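PDB 4EGW: magnesium transport protein CorA from Methanocaldococcus jannaschii, which mediates the influx of magnesium ions across the cell membrane as a homopentamer that alternates between open and closed states according to cytoplasmic magnesium. Local coordinates for residues A[23-28]-A[55-60]; A[96-101]-A[217-222]; A[131-136]-A[163-168]; A[208-213]-A[248-253]. All coordinates share one frame; numbering follows the deposited sequence.

Contact 1. Residues A[23-28]-A[55-60]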
loop_
_atom_site.group_PDB
_atom_site.type_symbol
_atom_site.label_atom_id
_atom_site.label_comp_id
_atom_site.label_asym_id
_atom_site.label_seq_id
_atom_site.Cartn_x
_atom_site.Cartn_y
_atom_site.Cartn_z
ATOM N N MET A 23 3.443 -19.301 27.658
ATOM C CA MET A 23 3.838 -19.653 26.289
ATOM C C MET A 23 2.782 -20.474 25.549
ATOM O O MET A 23 2.991 -21.634 25.203
ATOM C CB MET A 23 5.165 -20.409 26.273
ATOM C CG MET A 23 5.682 -20.733 24.885
ATOM S SD MET A 23 7.038 -19.659 24.385
ATOM C CE MET A 23 8.363 -20.325 25.378
ATOM N N ILE A 24 1.656 -19.837 25.276
ATOM C CA ILE A 24 0.543 -20.473 24.592
ATOM C C ILE A 24 0.971 -20.827 23.156
ATOM O O ILE A 24 1.985 -20.329 22.660
ATOM C CB ILE A 24 -0.687 -19.507 24.602
ATOM C CG1 ILE A 24 -1.803 -20.030 25.514
ATOM C CG2 ILE A 24 -1.205 -19.231 23.201
ATOM C CD1 ILE A 24 -3.022 -19.088 25.619
ATOM N N THR A 25 0.255 -21.750 22.525
ATOM C CA THR A 25 0.260 -21.824 21.073
ATOM C C THR A 25 -1.103 -21.293 20.630
ATOM O O THR A 25 -2.128 -21.913 20.886
ATOM C CB THR A 25 0.511 -23.261 20.577
ATOM O OG1 THR A 25 1.737 -23.308 19.833
ATOM C CG2 THR A 25 -0.613 -23.737 19.691
ATOM N N VAL A 26 -1.121 -20.121 20.004
ATOM C CA VAL A 26 -2.374 -19.381 19.823
ATOM C C VAL A 26 -3.470 -20.168 19.066
ATOM O O VAL A 26 -4.658 -20.026 19.349
ATOM C CB VAL A 26 -2.131 -17.957 19.214
ATOM C CG1 VAL A 26 -1.925 -16.908 20.311
ATOM C CG2 VAL A 26 -0.928 -17.978 18.310
ATOM N N ILE A 27 -3.069 -20.982 18.098
ATOM C CA ILE A 27 -3.983 -21.913 17.425
ATOM C C ILE A 27 -5.374 -21.376 17.083
ATOM O O ILE A 27 -6.370 -21.780 17.682
ATOM C CB ILE A 27 -4.078 -23.277 18.140
ATOM C CG1 ILE A 27 -5.048 -24.203 17.395
ATOM C CG2 ILE A 27 -4.502 -23.108 19.586
ATOM C CD1 ILE A 27 -5.163 -23.970 15.878
ATOM N N ALA A 28 -5.438 -20.469 16.116
ATOM C CA ALA A 28 -6.709 -19.894 15.703
ATOM C C ALA A 28 -7.131 -20.471 14.365
ATOM O O ALA A 28 -6.519 -20.183 13.346
ATOM C CB ALA A 28 -6.600 -18.371 15.618
ATOM N N CYS A 55 -5.060 -21.431 9.269
ATOM C CA CYS A 55 -4.682 -22.055 10.517
ATOM C C CYS A 55 -3.457 -21.372 11.104
ATOM O O CYS A 55 -2.335 -21.525 10.604
ATOM C CB CYS A 55 -4.403 -23.534 10.295
ATOM S SG CYS A 55 -3.934 -24.362 11.798
ATOM N N TYR A 56 -3.671 -20.642 12.192
ATOM C CA TYR A 56 -2.590 -19.892 12.797
ATOM C C TYR A 56 -2.048 -20.615 14.024
ATOM O O TYR A 56 -2.721 -20.686 15.051
ATOM C CB TYR A 56 -3.086 -18.495 13.191
ATOM C CG TYR A 56 -2.083 -17.703 14.009
ATOM C CD1 TYR A 56 -0.721 -17.952 13.897
ATOM C CD2 TYR A 56 -2.499 -16.719 14.901
ATOM C CE1 TYR A 56 0.198 -17.248 14.640
ATOM C CE2 TYR A 56 -1.577 -16.002 15.648
ATOM C CZ TYR A 56 -0.227 -16.275 15.515
ATOM O OH TYR A 56 0.713 -15.582 16.253
ATOM N N ASP A 57 -0.833 -21.149 13.906
ATOM C CA ASP A 57 -0.069 -21.613 15.063
ATOM C C ASP A 57 -0.802 -22.659 15.906
ATOM O O ASP A 57 -0.972 -22.472 17.112
ATOM C CB ASP A 57 0.286 -20.398 15.929
ATOM C CG ASP A 57 1.357 -20.691 16.960
ATOM O OD1 ASP A 57 2.317 -21.432 16.640
ATOM O OD2 ASP A 57 1.235 -20.164 18.090
ATOM N N PRO A 58 -1.234 -23.763 15.278
ATOM C CA PRO A 58 -2.108 -24.772 15.896
ATOM C C PRO A 58 -1.463 -25.694 16.935
ATOM O O PRO A 58 -0.349 -26.156 16.708
ATOM C CB PRO A 58 -2.540 -25.618 14.695
ATOM C CG PRO A 58 -1.390 -25.537 13.768
ATOM C CD PRO A 58 -0.861 -24.133 13.902
ATOM N N LYS A 59 -2.170 -25.995 18.027
ATOM C CA LYS A 59 -1.738 -27.060 18.935
ATOM C C LYS A 59 -2.060 -28.372 18.231
ATOM O O LYS A 59 -3.141 -28.527 17.666
ATOM C CB LYS A 59 -2.410 -26.955 20.315
ATOM C CG LYS A 59 -3.921 -26.716 20.298
ATOM C CD LYS A 59 -4.511 -26.696 21.710
ATOM C CE LYS A 59 -4.926 -25.288 22.144
ATOM N NZ LYS A 59 -6.166 -24.798 21.467
ATOM N N ASP A 60 -1.121 -29.306 18.228
ATOM C CA ASP A 60 -1.194 -30.374 17.241
ATOM C C ASP A 60 -2.406 -31.254 17.455
ATOM O O ASP A 60 -2.718 -32.116 16.635
ATOM C CB ASP A 60 0.125 -31.157 17.103
ATOM C CG ASP A 60 0.475 -31.938 18.330
ATOM O OD1 ASP A 60 0.039 -31.541 19.426
ATOM O OD2 ASP A 60 1.190 -32.951 18.191
#
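A G1 beta bulge joins the start of edge strand 28-33 to the end of strand 51-56: on one side Ile27 and Ala28 both face Tyr56, an antiparallel hydrogen-bonded partner of Ala28. The pairing is reciprocal: Ala28 N gives a hydrogen bond of 2.9 Å to Tyr56 O, and Tyr56 N returns a nearly straight one of 3.1 Å to Ala28 O. Ile27, with the positive phi expected of the first bulge residue, turns its CA toward the same acceptor in a CA-H...O contact, Ile27 CA to Tyr56 O, of 3.0 Å. Past the bulge the loop is held by Asp57, whose CG stands anti to the backbone N (chi1 -166°); this carries the carboxylate up to the Val26 amide, and OD2 accepts from Val26 N at 3.0 Å from above the carboxylate plane. Ile27 lies against Pro58, while its CG2 branch meets the bent end of Lys59, whose NZ forms a salt bridge with Glu62 at the start of helix 60-70. On the sheet face shared by Ala28 and Tyr56, the two CB atoms are 4.3 Å apart, and the tyrosine ring also meets the ring of His127, their planes nearly parallel. Val26 CG2 sits over one face of the Tyr56 ring, a CH-pi contact 3.7 Å from the centroid and offset toward the rim.

Contact 2. Residues A[96-101]-A[217-222]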
loop_
_atom_site.group_PDB
_atom_site.type_symbol
_atom_site.label_atom_id
_atom_site.label_comp_id
_atom_site.label_asym_id
_atom_site.label_seq_id
_atom_site.Cartn_x
_atom_site.Cartn_y
_atom_site.Cartn_z
ATOM N N TYR A 96 -1.992 -28.837 -3.826
ATOM C CA TYR A 96 -0.977 -27.842 -4.196
ATOM C C TYR A 96 -0.409 -27.132 -2.974
ATOM O O TYR A 96 -1.112 -26.932 -1.979
ATOM C CB TYR A 96 -1.532 -26.813 -5.185
ATOM C CG TYR A 96 -1.373 -27.249 -6.616
ATOM C CD1 TYR A 96 -0.135 -27.184 -7.241
ATOM C CD2 TYR A 96 -2.447 -27.756 -7.336
ATOM C CE1 TYR A 96 0.033 -27.600 -8.547
ATOM C CE2 TYR A 96 -2.293 -28.172 -8.649
ATOM C CZ TYR A 96 -1.048 -28.091 -9.251
ATOM O OH TYR A 96 -0.873 -28.499 -10.555
ATOM N N LEU A 97 0.867 -26.760 -3.046
ATOM C CA LEU A 97 1.517 -26.092 -1.921
ATOM C C LEU A 97 2.321 -24.881 -2.343
ATOM O O LEU A 97 3.218 -24.979 -3.180
ATOM C CB LEU A 97 2.423 -27.055 -1.137
ATOM C CG LEU A 97 3.231 -26.443 0.026
ATOM C CD1 LEU A 97 2.329 -25.791 1.066
ATOM C CD2 LEU A 97 4.124 -27.474 0.693
ATOM N N ILE A 98 1.994 -23.737 -1.749
ATOM C CA ILE A 98 2.816 -22.546 -1.889
ATOM C C ILE A 98 3.354 -22.132 -0.533
ATOM O O ILE A 98 2.605 -21.942 0.428
ATOM C CB ILE A 98 2.056 -21.346 -2.505
ATOM C CG1 ILE A 98 1.198 -21.783 -3.701
ATOM C CG2 ILE A 98 3.047 -20.226 -2.885
ATOM C CD1 ILE A 98 -0.149 -22.353 -3.319
ATOM N N ILE A 99 4.669 -22.029 -0.466
ATOM C CA ILE A 99 5.342 -21.425 0.660
ATOM C C ILE A 99 5.563 -19.980 0.253
ATOM O O ILE A 99 5.893 -19.693 -0.901
ATOM C CB ILE A 99 6.714 -22.108 0.926
ATOM C CG1 ILE A 99 6.541 -23.627 1.109
ATOM C CG2 ILE A 99 7.434 -21.455 2.121
ATOM C CD1 ILE A 99 5.598 -24.018 2.231
ATOM N N TYR A 100 5.368 -19.058 1.178
ATOM C CA TYR A 100 5.547 -17.669 0.828
ATOM C C TYR A 100 6.074 -16.911 2.023
ATOM O O TYR A 100 5.762 -17.253 3.162
ATOM C CB TYR A 100 4.216 -17.099 0.384
ATOM C CG TYR A 100 4.324 -16.056 -0.686
ATOM C CD1 TYR A 100 4.565 -16.410 -2.002
ATOM C CD2 TYR A 100 4.176 -14.709 -0.382
ATOM C CE1 TYR A 100 4.657 -15.451 -2.991
ATOM C CE2 TYR A 100 4.264 -13.743 -1.360
ATOM C CZ TYR A 100 4.503 -14.116 -2.666
ATOM O OH TYR A 100 4.591 -13.147 -3.639
ATOM N N LYS A 101 6.894 -15.896 1.765
ATOM C CA LYS A 101 7.445 -15.069 2.835
ATOM C C LYS A 101 6.645 -13.789 3.019
ATOM O O LYS A 101 6.534 -12.967 2.109
ATOM C CB LYS A 101 8.909 -14.721 2.573
ATOM C CG LYS A 101 9.874 -15.852 2.867
ATOM C CD LYS A 101 10.313 -15.890 4.319
ATOM C CE LYS A 101 11.136 -17.117 4.560
ATOM N NZ LYS A 101 11.561 -17.147 5.975
ATOM N N ARG A 217 9.316 -13.642 -5.289
ATOM C CA ARG A 217 9.347 -13.228 -6.684
ATOM C C ARG A 217 9.269 -14.414 -7.614
ATOM O O ARG A 217 8.459 -14.448 -8.539
ATOM C CB ARG A 217 10.642 -12.481 -6.968
ATOM C CG ARG A 217 10.816 -12.101 -8.431
ATOM C CD ARG A 217 12.242 -11.662 -8.697
ATOM N NE ARG A 217 13.165 -12.776 -8.515
ATOM C CZ ARG A 217 14.476 -12.646 -8.353
ATOM N NH1 ARG A 217 15.028 -11.439 -8.342
ATOM N NH2 ARG A 217 15.235 -13.723 -8.202
ATOM N N ASP A 218 10.130 -15.387 -7.361
ATOM C CA ASP A 218 10.192 -16.580 -8.185
ATOM C C ASP A 218 8.885 -17.358 -8.089
ATOM O O ASP A 218 8.327 -17.754 -9.105
ATOM C CB ASP A 218 11.397 -17.437 -7.796
ATOM C CG ASP A 218 12.722 -16.783 -8.184
ATOM O OD1 ASP A 218 12.773 -16.123 -9.249
ATOM O OD2 ASP A 218 13.709 -16.921 -7.425
ATOM N N VAL A 219 8.377 -17.538 -6.873
ATOM C CA VAL A 219 7.082 -18.172 -6.694
ATOM C C VAL A 219 6.084 -17.538 -7.659
ATOM O O VAL A 219 5.401 -18.236 -8.406
ATOM C CB VAL A 219 6.570 -17.991 -5.254
ATOM C CG1 VAL A 219 5.072 -18.223 -5.185
ATOM C CG2 VAL A 219 7.328 -18.911 -4.290
ATOM N N LEU A 220 6.043 -16.209 -7.671
ATOM C CA LEU A 220 5.143 -15.469 -8.550
ATOM C C LEU A 220 5.502 -15.620 -10.029
ATOM O O LEU A 220 4.617 -15.638 -10.888
ATOM C CB LEU A 220 5.105 -13.992 -8.165
ATOM C CG LEU A 220 4.470 -13.705 -6.811
ATOM C CD1 LEU A 220 4.696 -12.264 -6.392
ATOM C CD2 LEU A 220 2.990 -14.034 -6.863
ATOM N N VAL A 221 6.790 -15.727 -10.339
ATOM C CA VAL A 221 7.166 -15.995 -11.722
ATOM C C VAL A 221 6.609 -17.350 -12.166
ATOM O O VAL A 221 6.184 -17.510 -13.314
ATOM C CB VAL A 221 8.676 -15.951 -11.947
ATOM C CG1 VAL A 221 8.968 -16.206 -13.400
ATOM C CG2 VAL A 221 9.227 -14.598 -11.535
ATOM N N LEU A 222 6.606 -18.318 -11.248
ATOM C CA LEU A 222 6.015 -19.630 -11.507
ATOM C C LEU A 222 4.537 -19.495 -11.762
ATOM O O LEU A 222 4.037 -19.899 -12.801
ATOM C CB LEU A 222 6.234 -20.575 -10.327
ATOM C CG LEU A 222 7.615 -21.243 -10.265
ATOM C CD1 LEU A 222 7.856 -21.912 -8.915
ATOM C CD2 LEU A 222 7.812 -22.236 -11.419
#
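Val219 holds CG1 anti to its own amide nitrogen (chi1 161°), which directs this methyl from helix 193-225 toward strand 96-104, where it meets Ile98 and Tyr100. Ile98 answers with its CG2 branch, likewise opposite the backbone N, and Ile98 CG2 comes within 3.7 Å of Val219 CG1, while the rest of the isoleucine leads away. The Tyr100 ring reaches the same methyl with its edge: Val219 CG1 lies in the ring plane, 3.6 Å from Tyr100 CE1. The second valine methyl, Val219 CG2, reaches back to the strand's main chain, 3.8 Å from Ile99 O. Farther along the ring, the phenol end meets the branch point of Leu220, Tyr100 CZ lying 4.2 Å from Leu220 CG, and the two side chains cross at about a right angle. This is a helix packed on a face of the mixed sheet in the alpha/beta cytoplasmic domain of CorA; the segments run at 143°, their axes 9.2 Å apart at closest, a spacing spanned by side chains from both. Leu162, Ile165 and Thr166 of helix 156-186 pack against Tyr100 as well, and Leu162 also touches Leu220. Lys101 O, bonded by Asn216 ND2, supplies a polar link nearby. Between the two segments themselves the contact is apolar packing of buried residues, probably driven by the hydrophobic effect.

Contact 3. Residues A[131-136]-A[163-168]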
loop_
_atom_site.group_PDB
_atom_site.type_symbol
_atom_site.label_atom_id
_atom_site.label_comp_id
_atom_site.label_asym_id
_atom_site.label_seq_id
_atom_site.Cartn_x
_atom_site.Cartn_y
_atom_site.Cartn_z
ATOM N N ILE A 131 0.289 -13.402 10.418
ATOM C CA ILE A 131 0.577 -12.777 9.144
ATOM C C ILE A 131 -0.413 -11.643 8.908
ATOM O O ILE A 131 -1.620 -11.854 8.766
ATOM C CB ILE A 131 0.554 -13.793 8.008
ATOM C CG1 ILE A 131 1.454 -14.967 8.379
ATOM C CG2 ILE A 131 0.998 -13.143 6.699
ATOM C CD1 ILE A 131 1.812 -15.837 7.223
ATOM N N LYS A 132 0.118 -10.434 8.880
ATOM C CA LYS A 132 -0.704 -9.247 8.906
ATOM C C LYS A 132 -1.769 -9.310 7.828
ATOM O O LYS A 132 -2.881 -8.821 8.007
ATOM C CB LYS A 132 0.173 -8.022 8.687
ATOM C CG LYS A 132 -0.431 -6.744 9.199
ATOM C CD LYS A 132 -0.431 -6.707 10.715
ATOM C CE LYS A 132 -1.738 -6.109 11.223
ATOM N NZ LYS A 132 -2.302 -5.100 10.272
ATOM N N ALA A 133 -1.422 -9.922 6.704
ATOM C CA ALA A 133 -2.266 -9.849 5.527
ATOM C C ALA A 133 -3.535 -10.663 5.683
ATOM O O ALA A 133 -4.581 -10.292 5.151
ATOM C CB ALA A 133 -1.495 -10.294 4.300
ATOM N N ILE A 134 -3.444 -11.769 6.415
ATOM C CA ILE A 134 -4.542 -12.725 6.506
ATOM C C ILE A 134 -5.603 -12.229 7.461
ATOM O O ILE A 134 -6.798 -12.483 7.278
ATOM C CB ILE A 134 -4.038 -14.111 6.924
ATOM C CG1 ILE A 134 -2.963 -14.565 5.947
ATOM C CG2 ILE A 134 -5.179 -15.110 6.979
ATOM C CD1 ILE A 134 -2.667 -16.009 6.036
ATOM N N GLY A 135 -5.164 -11.517 8.488
ATOM C CA GLY A 135 -6.096 -10.779 9.307
ATOM C C GLY A 135 -6.893 -9.872 8.391
ATOM O O GLY A 135 -8.121 -9.902 8.401
ATOM N N ARG A 136 -6.182 -9.094 7.572
ATOM C CA ARG A 136 -6.794 -8.076 6.714
ATOM C C ARG A 136 -7.823 -8.615 5.726
ATOM O O ARG A 136 -8.681 -7.867 5.267
ATOM C CB ARG A 136 -5.733 -7.258 5.969
ATOM C CG ARG A 136 -4.982 -6.248 6.843
ATOM C CD ARG A 136 -4.199 -5.226 6.006
ATOM N NE ARG A 136 -3.256 -5.862 5.084
ATOM C CZ ARG A 136 -1.931 -5.850 5.221
ATOM N NH1 ARG A 136 -1.364 -5.219 6.244
ATOM N NH2 ARG A 136 -1.169 -6.465 4.326
ATOM N N ASN A 163 -1.169 -10.857 -2.733
ATOM C CA ASN A 163 -1.194 -9.424 -2.888
ATOM C C ASN A 163 -1.126 -8.718 -1.548
ATOM O O ASN A 163 -0.260 -7.872 -1.333
ATOM C CB ASN A 163 -2.448 -8.975 -3.612
ATOM C CG ASN A 163 -2.259 -7.650 -4.295
ATOM O OD1 ASN A 163 -1.166 -7.347 -4.792
ATOM N ND2 ASN A 163 -3.310 -6.847 -4.326
ATOM N N GLU A 164 -2.048 -9.048 -0.651
ATOM C CA GLU A 164 -2.047 -8.416 0.656
ATOM C C GLU A 164 -0.697 -8.569 1.304
ATOM O O GLU A 164 -0.198 -7.632 1.920
ATOM C CB GLU A 164 -3.134 -8.970 1.566
ATOM C CG GLU A 164 -4.449 -8.218 1.471
ATOM C CD GLU A 164 -4.264 -6.710 1.517
ATOM O OE1 GLU A 164 -3.451 -6.229 2.345
ATOM O OE2 GLU A 164 -4.928 -6.010 0.715
ATOM N N ILE A 165 -0.087 -9.736 1.161
ATOM C CA ILE A 165 1.239 -9.908 1.721
ATOM C C ILE A 165 2.118 -8.869 1.072
ATOM O O ILE A 165 2.660 -7.991 1.743
ATOM C CB ILE A 165 1.809 -11.286 1.414
ATOM C CG1 ILE A 165 0.976 -12.366 2.099
ATOM C CG2 ILE A 165 3.258 -11.370 1.854
ATOM C CD1 ILE A 165 1.502 -13.758 1.853
ATOM N N THR A 166 2.201 -8.928 -0.253
ATOM C CA THR A 166 3.080 -8.027 -0.988
ATOM C C THR A 166 2.867 -6.582 -0.541
ATOM O O THR A 166 3.822 -5.806 -0.411
ATOM C CB THR A 166 2.895 -8.168 -2.503
ATOM O OG1 THR A 166 3.078 -9.543 -2.880
ATOM C CG2 THR A 166 3.909 -7.308 -3.242
ATOM N N ARG A 167 1.609 -6.243 -0.286
ATOM C CA ARG A 167 1.241 -4.927 0.220
ATOM C C ARG A 167 1.752 -4.681 1.633
ATOM O O ARG A 167 2.025 -3.537 2.010
ATOM C CB ARG A 167 -0.265 -4.757 0.170
ATOM C CG ARG A 167 -0.721 -3.967 -1.031
ATOM C CD ARG A 167 -2.241 -3.826 -1.050
ATOM N NE ARG A 167 -2.780 -3.365 0.226
ATOM C CZ ARG A 167 -3.203 -2.128 0.452
ATOM N NH1 ARG A 167 -3.153 -1.220 -0.515
ATOM N NH2 ARG A 167 -3.688 -1.799 1.641
ATOM N N SER A 168 1.872 -5.751 2.417
ATOM C CA SER A 168 2.529 -5.656 3.719
ATOM C C SER A 168 3.925 -5.108 3.476
ATOM O O SER A 168 4.321 -4.099 4.044
ATOM C CB SER A 168 2.640 -7.030 4.399
ATOM O OG SER A 168 1.382 -7.655 4.581
HETATM O O HOH W 1 1.572 -9.590 6.412
#
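A salt-bridged helix-helix contact joins the first turn of helix 132-143 to the long helix 156-186, with Arg136 reaching across to Glu164 and Ser168. The segment axes come within 8.5 Å at an angle of 127°, and where they are close Ala133 points its CB between the side chains, 3.5 Å from Glu164 CB and 3.9 Å from Ile165 CG1. Arg136 bends at chi3 (-56°), which turns its guanidinium back toward helix 156-186. Arg136 NE donates to Glu164 OE1 at 2.8 Å, meeting the oxygen from above the carboxylate plane; the two flat groups stand 70° apart, not in the coplanar pairing of a bidentate bridge. Arg136 NH2 adds a weak bond to the same OE1, another weak one to Glu164 O, and a better directed bond to Ser168 OG at 2.8 Å. Several bonds thus fix the rotation of the guanidinium. A water lies 2.7 Å from Ser168 OG and accepts a weak bond from Ala133 N, adding a link to the N-terminal turn of helix 132-143. Glu164 also serves Arg167 of its own helix, OE2 lying 3.4 Å from Arg167 NE, and the shared carboxylate would temper the nearness of the two positive charges. Arg167 NH2 in turn bonds Ser170 of the second subunit, and Met174 of that subunit packs on both arginines. Within the chain, Ile165 rests on Tyr100 and Ala102 of strand 96-104, Ile134 lies against strand 51-56, and Thr166 meets helix 233-270.

Contact 4. Residues A[208-213]-A[248-253]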
loop_
_atom_site.group_PDB
_atom_site.type_symbol
_atom_site.label_atom_id
_atom_site.label_comp_id
_atom_site.label_asym_id
_atom_site.label_seq_id
_atom_site.Cartn_x
_atom_site.Cartn_y
_atom_site.Cartn_z
ATOM N N TYR A 208 16.124 -9.316 5.243
ATOM C CA TYR A 208 15.066 -10.331 5.268
ATOM C C TYR A 208 14.081 -10.083 4.137
ATOM O O TYR A 208 13.665 -11.011 3.433
ATOM C CB TYR A 208 14.316 -10.318 6.620
ATOM C CG TYR A 208 14.863 -11.275 7.680
ATOM C CD1 TYR A 208 14.438 -12.601 7.742
ATOM C CD2 TYR A 208 15.795 -10.847 8.621
ATOM C CE1 TYR A 208 14.939 -13.480 8.708
ATOM C CE2 TYR A 208 16.304 -11.718 9.589
ATOM C CZ TYR A 208 15.874 -13.034 9.627
ATOM O OH TYR A 208 16.379 -13.894 10.589
ATOM N N PHE A 209 13.702 -8.819 3.972
ATOM C CA PHE A 209 12.815 -8.446 2.888
ATOM C C PHE A 209 13.416 -8.794 1.552
ATOM O O PHE A 209 12.739 -9.296 0.669
ATOM C CB PHE A 209 12.522 -6.955 2.921
ATOM C CG PHE A 209 11.416 -6.588 3.854
ATOM C CD1 PHE A 209 10.949 -7.505 4.779
ATOM C CD2 PHE A 209 10.827 -5.335 3.795
ATOM C CE1 PHE A 209 9.933 -7.174 5.642
ATOM C CE2 PHE A 209 9.806 -4.987 4.657
ATOM C CZ PHE A 209 9.349 -5.904 5.578
ATOM N N HIS A 210 14.694 -8.513 1.388
ATOM C CA HIS A 210 15.254 -8.643 0.064
ATOM C C HIS A 210 15.330 -10.110 -0.324
ATOM O O HIS A 210 14.884 -10.519 -1.402
ATOM C CB HIS A 210 16.610 -7.982 -0.014
ATOM C CG HIS A 210 17.024 -7.674 -1.413
ATOM N ND1 HIS A 210 17.801 -8.533 -2.166
ATOM C CD2 HIS A 210 16.745 -6.619 -2.213
ATOM C CE1 HIS A 210 17.996 -8.009 -3.360
ATOM N NE2 HIS A 210 17.367 -6.846 -3.415
ATOM N N LYS A 211 15.893 -10.901 0.579
ATOM C CA LYS A 211 15.882 -12.348 0.449
ATOM C C LYS A 211 14.453 -12.819 0.173
ATOM O O LYS A 211 14.208 -13.569 -0.777
ATOM C CB LYS A 211 16.380 -12.970 1.754
ATOM C CG LYS A 211 17.513 -13.959 1.616
ATOM C CD LYS A 211 17.746 -14.652 2.957
ATOM C CE LYS A 211 18.592 -15.906 2.834
ATOM N NZ LYS A 211 18.483 -16.736 4.075
ATOM N N SER A 212 13.516 -12.356 1.001
ATOM C CA SER A 212 12.129 -12.818 0.948
ATOM C C SER A 212 11.477 -12.469 -0.372
ATOM O O SER A 212 10.891 -13.324 -1.029
ATOM C CB SER A 212 11.305 -12.208 2.087
ATOM O OG SER A 212 11.489 -12.913 3.303
ATOM N N LEU A 213 11.578 -11.199 -0.746
ATOM C CA LEU A 213 10.996 -10.709 -1.979
ATOM C C LEU A 213 11.617 -11.422 -3.157
ATOM O O LEU A 213 10.969 -11.634 -4.177
ATOM C CB LEU A 213 11.208 -9.205 -2.084
ATOM C CG LEU A 213 10.496 -8.486 -0.935
ATOM C CD1 LEU A 213 11.086 -7.116 -0.661
ATOM C CD2 LEU A 213 9.015 -8.391 -1.219
ATOM N N GLN A 248 9.610 -4.119 -7.926
ATOM C CA GLN A 248 9.759 -2.771 -7.379
ATOM C C GLN A 248 10.330 -2.864 -5.964
ATOM O O GLN A 248 11.334 -2.218 -5.642
ATOM C CB GLN A 248 8.419 -2.041 -7.315
ATOM C CG GLN A 248 8.048 -1.244 -8.538
ATOM C CD GLN A 248 6.624 -0.718 -8.456
ATOM O OE1 GLN A 248 6.193 -0.203 -7.420
ATOM N NE2 GLN A 248 5.875 -0.869 -9.543
ATOM N N LEU A 249 9.672 -3.672 -5.129
ATOM C CA LEU A 249 9.996 -3.749 -3.710
ATOM C C LEU A 249 11.424 -4.195 -3.534
ATOM O O LEU A 249 12.182 -3.644 -2.735
ATOM C CB LEU A 249 9.074 -4.739 -3.010
ATOM C CG LEU A 249 7.602 -4.394 -3.144
ATOM C CD1 LEU A 249 6.783 -5.400 -2.397
ATOM C CD2 LEU A 249 7.398 -3.036 -2.589
ATOM N N ILE A 250 11.795 -5.211 -4.289
ATOM C CA ILE A 250 13.177 -5.625 -4.300
ATOM C C ILE A 250 14.069 -4.434 -4.662
ATOM O O ILE A 250 15.093 -4.199 -4.009
ATOM C CB ILE A 250 13.388 -6.765 -5.271
ATOM C CG1 ILE A 250 12.586 -7.972 -4.811
ATOM C CG2 ILE A 250 14.848 -7.125 -5.321
ATOM C CD1 ILE A 250 12.677 -9.132 -5.760
ATOM N N ASP A 251 13.662 -3.669 -5.674
ATOM C CA ASP A 251 14.402 -2.482 -6.095
ATOM C C ASP A 251 14.535 -1.485 -4.958
ATOM O O ASP A 251 15.641 -1.021 -4.657
ATOM C CB ASP A 251 13.710 -1.804 -7.272
ATOM C CG ASP A 251 13.903 -2.551 -8.568
ATOM O OD1 ASP A 251 15.044 -2.993 -8.829
ATOM O OD2 ASP A 251 12.917 -2.707 -9.323
ATOM N N MET A 252 13.403 -1.149 -4.342
ATOM C CA MET A 252 13.403 -0.244 -3.207
ATOM C C MET A 252 14.302 -0.836 -2.131
ATOM O O MET A 252 15.239 -0.188 -1.654
ATOM C CB MET A 252 11.993 -0.053 -2.647
ATOM C CG MET A 252 10.897 0.197 -3.693
ATOM S SD MET A 252 9.253 0.336 -2.922
ATOM C CE MET A 252 8.191 0.319 -4.366
ATOM N N SER A 253 14.022 -2.080 -1.753
ATOM C CA SER A 253 14.886 -2.771 -0.810
ATOM C C SER A 253 16.331 -2.618 -1.264
ATOM O O SER A 253 17.196 -2.247 -0.492
ATOM C CB SER A 253 14.501 -4.241 -0.719
ATOM O OG SER A 253 13.128 -4.358 -0.388
#
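Leu213 and Ile250 form the centre of this antiparallel helix pairing, Leu213 CB sitting 3.3 Å from Ile250 CG1. The leucine's branches reach on to Leu249, with Leu213 CD1 lying 3.9 Å from Leu249 CB, and the two leucine side chains cross at about a right angle. On the other flank of Ile250, the His210 imidazole reaches across from helix 193-225, its CG opposite the backbone N (chi1 -160°). His210 NE2 meets Ile250 CG2 at 3.2 Å, and Ser253 CB lies in the ring plane at the edge, 3.6 Å from His210 CD2. The Ser253 hydroxyl spends its proton one turn back, Ser253 OG to Leu249 O at 2.6 Å. That carbonyl also accepts from Ser253 N, and the hydroxyl oxygen lies against the leucine methyl, Ser253 OG to Leu213 CD1 3.4 Å. The segment axes approach to 9.2 Å, at 152° between their N-to-C directions. Beyond them, Tyr169 and Leu173 of helix 156-186 pack on Leu213 and on Leu249 and Ser253 respectively, adding a third helix to the packing, while Phe209 meets Tyr169 edge-to-face and touches Pro103 of strand 96-104 and Thr111 of strand 110-119.

Contact 1 closes first along the chain, at the edge of the mixed sheet that contact 2 also reaches. It touches none of the others: its centre lies about 19 Å from that of contact 3 (nearest atoms about 6 Å), 24 Å from that of contact 2 and 29 Å from that of contact 4, which lies on the opposite side of the chain's centre. Contacts 2, 3 and 4 form a continuous cluster, with centres about 15 to 16 Å apart. Contact 3 is nested in the loop closed by contact 2, whereas contacts 2 and 4 alternate along the chain and share helix 193-225. Tyr100 touches Ile165, and Thr166 touches Leu249, so helix 156-186 packs between the sheet and helix 233-270, joining them in one core.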